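Local coordinates for protein probable transcriptional regulator (PDB 3ON2) that is of unknown function but, as a member of the TetR family, probably binds DNA through a helix-turn-helix motif to regulate transcription, at residues G146-A160 with T186-Q198. Numbering follows the deposited sequence.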
ATOM      1  N   GLY A 146      23.575  -8.492 -12.153  1.00 34.13           N
ATOM      2  CA  GLY A 146      24.478  -7.566 -12.834  1.00 33.41           C
ATOM      3  C   GLY A 146      23.800  -6.586 -13.775  1.00 33.14           C
ATOM      4  O   GLY A 146      24.455  -6.013 -14.648  1.00 32.77           O
ATOM      5  N   ASP A 147      22.490  -6.381 -13.603  1.00 33.18           N
ATOM      6  CA  ASP A 147      21.723  -5.458 -14.469  1.00 33.08           C
ATOM      7  C   ASP A 147      21.933  -4.001 -14.060  1.00 32.02           C
ATOM      8  O   ASP A 147      21.929  -3.092 -14.899  1.00 31.93           O
ATOM      9  CB  ASP A 147      20.220  -5.799 -14.471  1.00 33.93           C
ATOM     10  CG  ASP A 147      19.857  -6.910 -15.467  1.00 37.02           C
ATOM     11  OD1 ASP A 147      20.757  -7.414 -16.176  1.00 39.95           O
ATOM     12  OD2 ASP A 147      18.659  -7.285 -15.552  1.00 40.15           O
ATOM     13  N   ILE A 148      22.115  -3.785 -12.764  1.00 30.95           N
ATOM     14  CA  ILE A 148      22.362  -2.452 -12.254  1.00 30.09           C
ATOM     15  C   ILE A 148      23.682  -2.390 -11.492  1.00 29.82           C
ATOM     16  O   ILE A 148      24.223  -3.421 -11.093  1.00 30.23           O
ATOM     17  CB  ILE A 148      21.174  -1.908 -11.384  1.00 29.83           C
ATOM     18  CG1 ILE A 148      20.901  -2.799 -10.161  1.00 29.38           C
ATOM     19  CG2 ILE A 148      19.919  -1.719 -12.240  1.00 29.34           C
ATOM     20  CD1 ILE A 148      19.936  -2.168  -9.119  1.00 27.77           C
ATOM     21  N   GLY A 149      24.174  -1.177 -11.277  1.00 29.14           N
ATOM     22  CA  GLY A 149      25.442  -0.949 -10.583  1.00 29.60           C
ATOM     23  C   GLY A 149      25.385  -1.104  -9.075  1.00 29.56           C
ATOM     24  O   GLY A 149      24.309  -1.271  -8.499  1.00 29.56           O
ATOM     25  N   PRO A 150      26.554  -1.045  -8.421  1.00 29.78           N
ATOM     26  CA  PRO A 150      26.707  -1.307  -6.978  1.00 29.58           C
ATOM     27  C   PRO A 150      26.068  -0.226  -6.128  1.00 28.53           C
ATOM     28  O   PRO A 150      25.777   0.868  -6.624  1.00 29.19           O
ATOM     29  CB  PRO A 150      28.231  -1.261  -6.772  1.00 29.97           C
ATOM     30  CG  PRO A 150      28.821  -1.385  -8.167  1.00 30.53           C
ATOM     31  CD  PRO A 150      27.840  -0.684  -9.050  1.00 29.98           C
ATOM     32  N   GLY A 151      25.856  -0.518  -4.855  1.00 27.16           N
ATOM     33  CA  GLY A 151      25.225   0.447  -3.983  1.00 25.60           C
ATOM     34  C   GLY A 151      24.265  -0.151  -2.986  1.00 24.32           C
ATOM     35  O   GLY A 151      23.821  -1.275  -3.144  1.00 24.47           O
ATOM     36  N   ASP A 152      23.956   0.622  -1.955  1.00 23.02           N
ATOM     37  CA  ASP A 152      23.059   0.174  -0.901  1.00 22.62           C
ATOM     38  C   ASP A 152      21.651  -0.010  -1.445  1.00 21.90           C
ATOM     39  O   ASP A 152      20.962   0.960  -1.768  1.00 21.16           O
ATOM     40  CB  ASP A 152      23.080   1.165   0.260  1.00 22.46           C
ATOM     41  CG  ASP A 152      22.213   0.730   1.402  1.00 24.69           C
ATOM     42  OD1 ASP A 152      21.391  -0.182   1.209  1.00 28.09           O
ATOM     43  OD2 ASP A 152      22.349   1.295   2.500  1.00 26.90           O
ATOM     44  N   ALA A 153      21.225  -1.264  -1.537  1.00 21.87           N
ATOM     45  CA  ALA A 153      19.942  -1.580  -2.144  1.00 21.35           C
ATOM     46  C   ALA A 153      18.772  -0.917  -1.412  1.00 21.33           C
ATOM     47  O   ALA A 153      17.734  -0.655  -2.018  1.00 20.12           O
ATOM     48  CB  ALA A 153      19.736  -3.107  -2.249  1.00 21.85           C
ATOM     49  N   SER A 154      18.923  -0.661  -0.115  1.00 21.54           N
ATOM     50  CA  SER A 154      17.821  -0.038   0.636  1.00 21.42           C
ATOM     51  C   SER A 154      17.698   1.464   0.339  1.00 20.15           C
ATOM     52  O   SER A 154      16.589   2.007   0.338  1.00 19.77           O
ATOM     53  CB  SER A 154      17.877  -0.370   2.141  1.00 22.20           C
ATOM     54  OG  SER A 154      18.857   0.398   2.792  1.00 25.33           O
ATOM     55  N   ARG A 155      18.814   2.129   0.048  1.00 19.51           N
ATOM     56  CA  ARG A 155      18.773   3.520  -0.427  1.00 19.00           C
ATOM     57  C   ARG A 155      18.194   3.608  -1.851  1.00 18.76           C
ATOM     58  O   ARG A 155      17.439   4.559  -2.164  1.00 18.86           O
ATOM     59  CB  ARG A 155      20.160   4.198  -0.384  1.00 19.34           C
ATOM     60  CG  ARG A 155      20.676   4.488   1.024  1.00 20.38           C
ATOM     61  CD  ARG A 155      19.721   5.393   1.813  1.00 20.21           C
ATOM     62  NE  ARG A 155      20.102   5.401   3.230  1.00 22.50           N
ATOM     63  CZ  ARG A 155      20.976   6.242   3.769  1.00 23.61           C
ATOM     64  NH1 ARG A 155      21.556   7.179   3.014  1.00 25.73           N
ATOM     65  NH2 ARG A 155      21.259   6.163   5.066  1.00 23.59           N
ATOM     66  N   ILE A 156      18.549   2.633  -2.697  1.00 18.01           N
ATOM     67  CA  ILE A 156      18.030   2.555  -4.069  1.00 17.40           C
ATOM     68  C   ILE A 156      16.515   2.374  -4.008  1.00 17.13           C
ATOM     69  O   ILE A 156      15.752   3.103  -4.661  1.00 17.42           O
ATOM     70  CB  ILE A 156      18.712   1.427  -4.879  1.00 17.74           C
ATOM     71  CG1 ILE A 156      20.197   1.765  -5.104  1.00 17.84           C
ATOM     72  CG2 ILE A 156      18.006   1.195  -6.238  1.00 17.41           C
ATOM     73  CD1 ILE A 156      21.055   0.571  -5.716  1.00 18.86           C
ATOM     74  N   ALA A 157      16.081   1.419  -3.199  1.00 16.24           N
ATOM     75  CA  ALA A 157      14.659   1.172  -3.011  1.00 16.20           C
ATOM     76  C   ALA A 157      13.936   2.409  -2.467  1.00 15.81           C
ATOM     77  O   ALA A 157      12.806   2.696  -2.875  1.00 15.59           O
ATOM     78  CB  ALA A 157      14.461  -0.033  -2.096  1.00 15.90           C
ATOM     79  N   LEU A 158      14.587   3.132  -1.555  1.00 15.36           N
ATOM     80  CA  LEU A 158      14.027   4.323  -0.948  1.00 16.08           C
ATOM     81  C   LEU A 158      13.848   5.460  -1.970  1.00 16.29           C
ATOM     82  O   LEU A 158      12.820   6.165  -1.956  1.00 16.77           O
ATOM     83  CB  LEU A 158      14.889   4.780   0.246  1.00 16.50           C
ATOM     84  CG  LEU A 158      14.283   5.894   1.109  1.00 16.39           C
ATOM     85  CD1 LEU A 158      12.919   5.476   1.624  1.00 17.15           C
ATOM     86  CD2 LEU A 158      15.234   6.286   2.256  1.00 19.14           C
ATOM     87  N   VAL A 159      14.821   5.626  -2.868  1.00 15.98           N
ATOM     88  CA  VAL A 159      14.687   6.629  -3.922  1.00 15.48           C
ATOM     89  C   VAL A 159      13.513   6.259  -4.834  1.00 15.33           C
ATOM     90  O   VAL A 159      12.710   7.131  -5.198  1.00 15.49           O
ATOM     91  CB  VAL A 159      15.992   6.847  -4.725  1.00 14.65           C
ATOM     92  CG1 VAL A 159      15.721   7.668  -5.996  1.00 13.63           C
ATOM     93  CG2 VAL A 159      17.024   7.565  -3.838  1.00 15.07           C
ATOM     94  N   ALA A 160      13.388   4.968  -5.155  1.00 14.87           N
ATOM     95  CA  ALA A 160      12.253   4.496  -5.966  1.00 14.83           C
ATOM     96  C   ALA A 160      10.898   4.780  -5.288  1.00 14.34           C
ATOM     97  O   ALA A 160       9.949   5.246  -5.938  1.00 14.48           O
ATOM     98  CB  ALA A 160      12.395   2.987  -6.290  1.00 14.36           C
ATOM     99  N   THR A 186       5.958   5.945 -16.347  1.00 15.53           N
ATOM    100  CA  THR A 186       6.877   5.329 -17.332  1.00 16.24           C
ATOM    101  C   THR A 186       8.126   6.156 -17.536  1.00 15.58           C
ATOM    102  O   THR A 186       9.228   5.604 -17.531  1.00 14.85           O
ATOM    103  CB  THR A 186       6.180   5.065 -18.692  1.00 16.60           C
ATOM    104  OG1 THR A 186       5.095   4.167 -18.462  1.00 17.57           O
ATOM    105  CG2 THR A 186       7.128   4.384 -19.666  1.00 18.42           C
ATOM    106  N   ALA A 187       7.970   7.484 -17.646  1.00 15.43           N
ATOM    107  CA  ALA A 187       9.142   8.338 -17.825  1.00 14.79           C
ATOM    108  C   ALA A 187      10.039   8.242 -16.584  1.00 14.52           C
ATOM    109  O   ALA A 187      11.266   8.123 -16.702  1.00 15.03           O
ATOM    110  CB  ALA A 187       8.733   9.785 -18.088  1.00 14.12           C
ATOM    111  N   ALA A 188       9.431   8.273 -15.402  1.00 13.40           N
ATOM    112  CA  ALA A 188      10.187   8.148 -14.148  1.00 13.79           C
ATOM    113  C   ALA A 188      10.907   6.777 -14.047  1.00 13.91           C
ATOM    114  O   ALA A 188      12.072   6.700 -13.611  1.00 13.66           O
ATOM    115  CB  ALA A 188       9.257   8.366 -12.931  1.00 13.11           C
ATOM    116  N   SER A 189      10.220   5.710 -14.446  1.00 14.73           N
ATOM    117  CA  SER A 189      10.832   4.352 -14.489  1.00 15.88           C
ATOM    118  C   SER A 189      12.002   4.226 -15.440  1.00 16.86           C
ATOM    119  O   SER A 189      13.022   3.635 -15.062  1.00 17.78           O
ATOM    120  CB  SER A 189       9.806   3.236 -14.799  1.00 15.80           C
ATOM    121  OG  SER A 189       8.875   3.106 -13.733  1.00 16.88           O
ATOM    122  N   ASP A 190      11.861   4.756 -16.662  1.00 17.04           N
ATOM    123  CA  ASP A 190      12.961   4.742 -17.644  1.00 17.99           C
ATOM    124  C   ASP A 190      14.178   5.541 -17.163  1.00 17.70           C
ATOM    125  O   ASP A 190      15.323   5.108 -17.318  1.00 17.57           O
ATOM    126  CB  ASP A 190      12.497   5.277 -19.003  1.00 18.90           C
ATOM    127  CG  ASP A 190      11.479   4.357 -19.689  1.00 22.27           C
ATOM    128  OD1 ASP A 190      11.357   3.163 -19.287  1.00 23.87           O
ATOM    129  OD2 ASP A 190      10.800   4.834 -20.648  1.00 24.91           O
ATOM    130  N   THR A 191      13.932   6.705 -16.568  1.00 16.85           N
ATOM    131  CA  THR A 191      15.024   7.562 -16.133  1.00 17.24           C
ATOM    132  C   THR A 191      15.744   6.923 -14.930  1.00 16.68           C
ATOM    133  O   THR A 191      16.977   6.911 -14.873  1.00 17.16           O
ATOM    134  CB  THR A 191      14.497   8.978 -15.804  1.00 17.22           C
ATOM    135  OG1 THR A 191      13.855   9.518 -16.977  1.00 20.84           O
ATOM    136  CG2 THR A 191      15.616   9.891 -15.401  1.00 17.87           C
ATOM    137  N   PHE A 192      14.964   6.406 -13.981  1.00 15.99           N
ATOM    138  CA  PHE A 192      15.485   5.653 -12.839  1.00 16.67           C
ATOM    139  C   PHE A 192      16.329   4.470 -13.334  1.00 16.88           C
ATOM    140  O   PHE A 192      17.476   4.303 -12.920  1.00 17.43           O
ATOM    141  CB  PHE A 192      14.310   5.151 -11.975  1.00 16.33           C
ATOM    142  CG  PHE A 192      14.719   4.550 -10.632  1.00 18.58           C
ATOM    143  CD1 PHE A 192      15.360   5.317  -9.664  1.00 18.48           C
ATOM    144  CD2 PHE A 192      14.432   3.219 -10.341  1.00 19.25           C
ATOM    145  CE1 PHE A 192      15.711   4.751  -8.416  1.00 19.63           C
ATOM    146  CE2 PHE A 192      14.770   2.659  -9.105  1.00 19.64           C
ATOM    147  CZ  PHE A 192      15.412   3.435  -8.146  1.00 19.06           C
ATOM    148  N   TRP A 193      15.780   3.679 -14.246  1.00 17.59           N
ATOM    149  CA  TRP A 193      16.495   2.473 -14.719  1.00 18.56           C
ATOM    150  C   TRP A 193      17.842   2.884 -15.328  1.00 18.77           C
ATOM    151  O   TRP A 193      18.902   2.317 -14.987  1.00 18.97           O
ATOM    152  CB  TRP A 193      15.651   1.655 -15.726  1.00 18.41           C
ATOM    153  CG  TRP A 193      16.442   0.501 -16.228  1.00 20.47           C
ATOM    154  CD1 TRP A 193      17.172   0.440 -17.399  1.00 22.14           C
ATOM    155  CD2 TRP A 193      16.687  -0.727 -15.539  1.00 21.31           C
ATOM    156  NE1 TRP A 193      17.825  -0.770 -17.479  1.00 22.34           N
ATOM    157  CE2 TRP A 193      17.552  -1.502 -16.353  1.00 22.32           C
ATOM    158  CE3 TRP A 193      16.261  -1.252 -14.309  1.00 21.81           C
ATOM    159  CZ2 TRP A 193      17.983  -2.791 -15.988  1.00 22.99           C
ATOM    160  CZ3 TRP A 193      16.703  -2.535 -13.941  1.00 22.25           C
ATOM    161  CH2 TRP A 193      17.542  -3.289 -14.792  1.00 23.39           C
ATOM    162  N   ARG A 194      17.807   3.883 -16.208  1.00 18.62           N
ATOM    163  CA  ARG A 194      19.030   4.418 -16.836  1.00 19.34           C
ATOM    164  C   ARG A 194      20.059   4.937 -15.832  1.00 19.14           C
ATOM    165  O   ARG A 194      21.277   4.730 -16.002  1.00 18.85           O
ATOM    166  CB  ARG A 194      18.702   5.528 -17.835  1.00 20.27           C
ATOM    167  CG  ARG A 194      18.125   5.048 -19.152  1.00 24.35           C
ATOM    168  CD  ARG A 194      17.894   6.270 -20.081  1.00 30.68           C
ATOM    169  NE  ARG A 194      16.549   6.301 -20.636  1.00 36.39           N
ATOM    170  CZ  ARG A 194      15.690   7.319 -20.513  1.00 38.20           C
ATOM    171  NH1 ARG A 194      16.018   8.436 -19.861  1.00 39.58           N
ATOM    172  NH2 ARG A 194      14.495   7.223 -21.066  1.00 39.45           N
ATOM    173  N   GLY A 195      19.581   5.598 -14.785  1.00 18.75           N
ATOM    174  CA  GLY A 195      20.472   6.145 -13.758  1.00 19.23           C
ATOM    175  C   GLY A 195      21.126   5.073 -12.898  1.00 20.44           C
ATOM    176  O   GLY A 195      22.166   5.317 -12.281  1.00 20.07           O
ATOM    177  N   LEU A 196      20.514   3.889 -12.845  1.00 21.12           N
ATOM    178  CA  LEU A 196      21.100   2.775 -12.103  1.00 23.29           C
ATOM    179  C   LEU A 196      21.851   1.792 -12.979  1.00 25.44           C
ATOM    180  O   LEU A 196      22.754   1.144 -12.483  1.00 26.34           O
ATOM    181  CB  LEU A 196      20.052   1.987 -11.329  1.00 21.57           C
ATOM    182  CG  LEU A 196      19.102   2.737 -10.397  1.00 21.47           C
ATOM    183  CD1 LEU A 196      17.979   1.785 -10.060  1.00 20.42           C
ATOM    184  CD2 LEU A 196      19.806   3.270  -9.116  1.00 21.17           C
ATOM    185  N   ALA A 197      21.463   1.678 -14.250  1.00 28.12           N
ATOM    186  CA  ALA A 197      21.869   0.565 -15.124  1.00 31.34           C
ATOM    187  C   ALA A 197      23.379   0.484 -15.345  1.00 33.59           C
ATOM    188  O   ALA A 197      24.072   1.506 -15.323  1.00 33.99           O
ATOM    189  CB  ALA A 197      21.132   0.635 -16.487  1.00 31.10           C
ATOM    190  N   GLN A 198      23.870  -0.744 -15.537  1.00 36.32           N
ATOM    191  CA  GLN A 198      25.270  -0.995 -15.890  1.00 38.32           C
ATOM    192  C   GLN A 198      25.400  -1.047 -17.415  1.00 39.05           C
ATOM    193  O   GLN A 198      24.534  -1.606 -18.102  1.00 39.94           O
ATOM    194  CB  GLN A 198      25.754  -2.321 -15.290  1.00 38.99           C
ATOM    195  CG  GLN A 198      26.355  -2.243 -13.896  1.00 41.33           C
ATOM    196  CD  GLN A 198      26.892  -3.598 -13.420  1.00 43.86           C
ATOM    197  OE1 GLN A 198      27.438  -4.376 -14.205  1.00 44.89           O
ATOM    198  NE2 GLN A 198      26.728  -3.885 -12.129  1.00 44.92           N
TER
HETATM  199  O   HOH W   1      22.903   1.104  -9.006  1.00 41.64           O
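Two backbone bonds, made by the residues on either side of Ile-148, tie the loop to the chain's C-terminal end: Gly-149 N donates to Leu-196 O (3.0 Å, nearly straight at 172°), and Gln-198 N donates to Asp-147 O (3.1 Å). Together they frame a single antiparallel, non-hydrogen-bonded beta bridge between Ile-148 and Ala-197, formed just as helix 181-196 ends. The Gln-198 side chain, extended beyond CG, lies against the backbone of residues 146-149 and gives a weak, bent bond from NE2 to Ile-148 O (2.8 Å, 120°). A water adds weak links to Gly-149 O and Leu-196 O.

Beside this bridge, Ile-148 CG2 sits over one face of the Trp-193 six-membered ring, 4.0 Å from its centroid, as a CH-pi contact, while Asp-147 CB approaches the ring's edge. The same methyl rests against Leu-196 CB. With CG anti to the backbone N (chi1 177°), the indole swings toward the loop; it also meets Phe-90 edge-to-face.

Further along, residues 153-160 run roughly antiparallel to residues 186-196, and the Phe-192 ring lies between them. Its CZ lies 3.6 Å from Ala-160 CB, its CE1 touches Val-159 CG1, and Ile-156 CG2 reaches both CZ and Leu-196 CD1.

Directional bonding is thus concentrated at the bridge; no hydrogen bond joins the two helical segments, which meet mainly through apolar side chains, with the Phe-192 ring edge also against Ile-156 O, where Ala-160 borders a pocket holding a polyether molecule, probably from the crystallisation liquor.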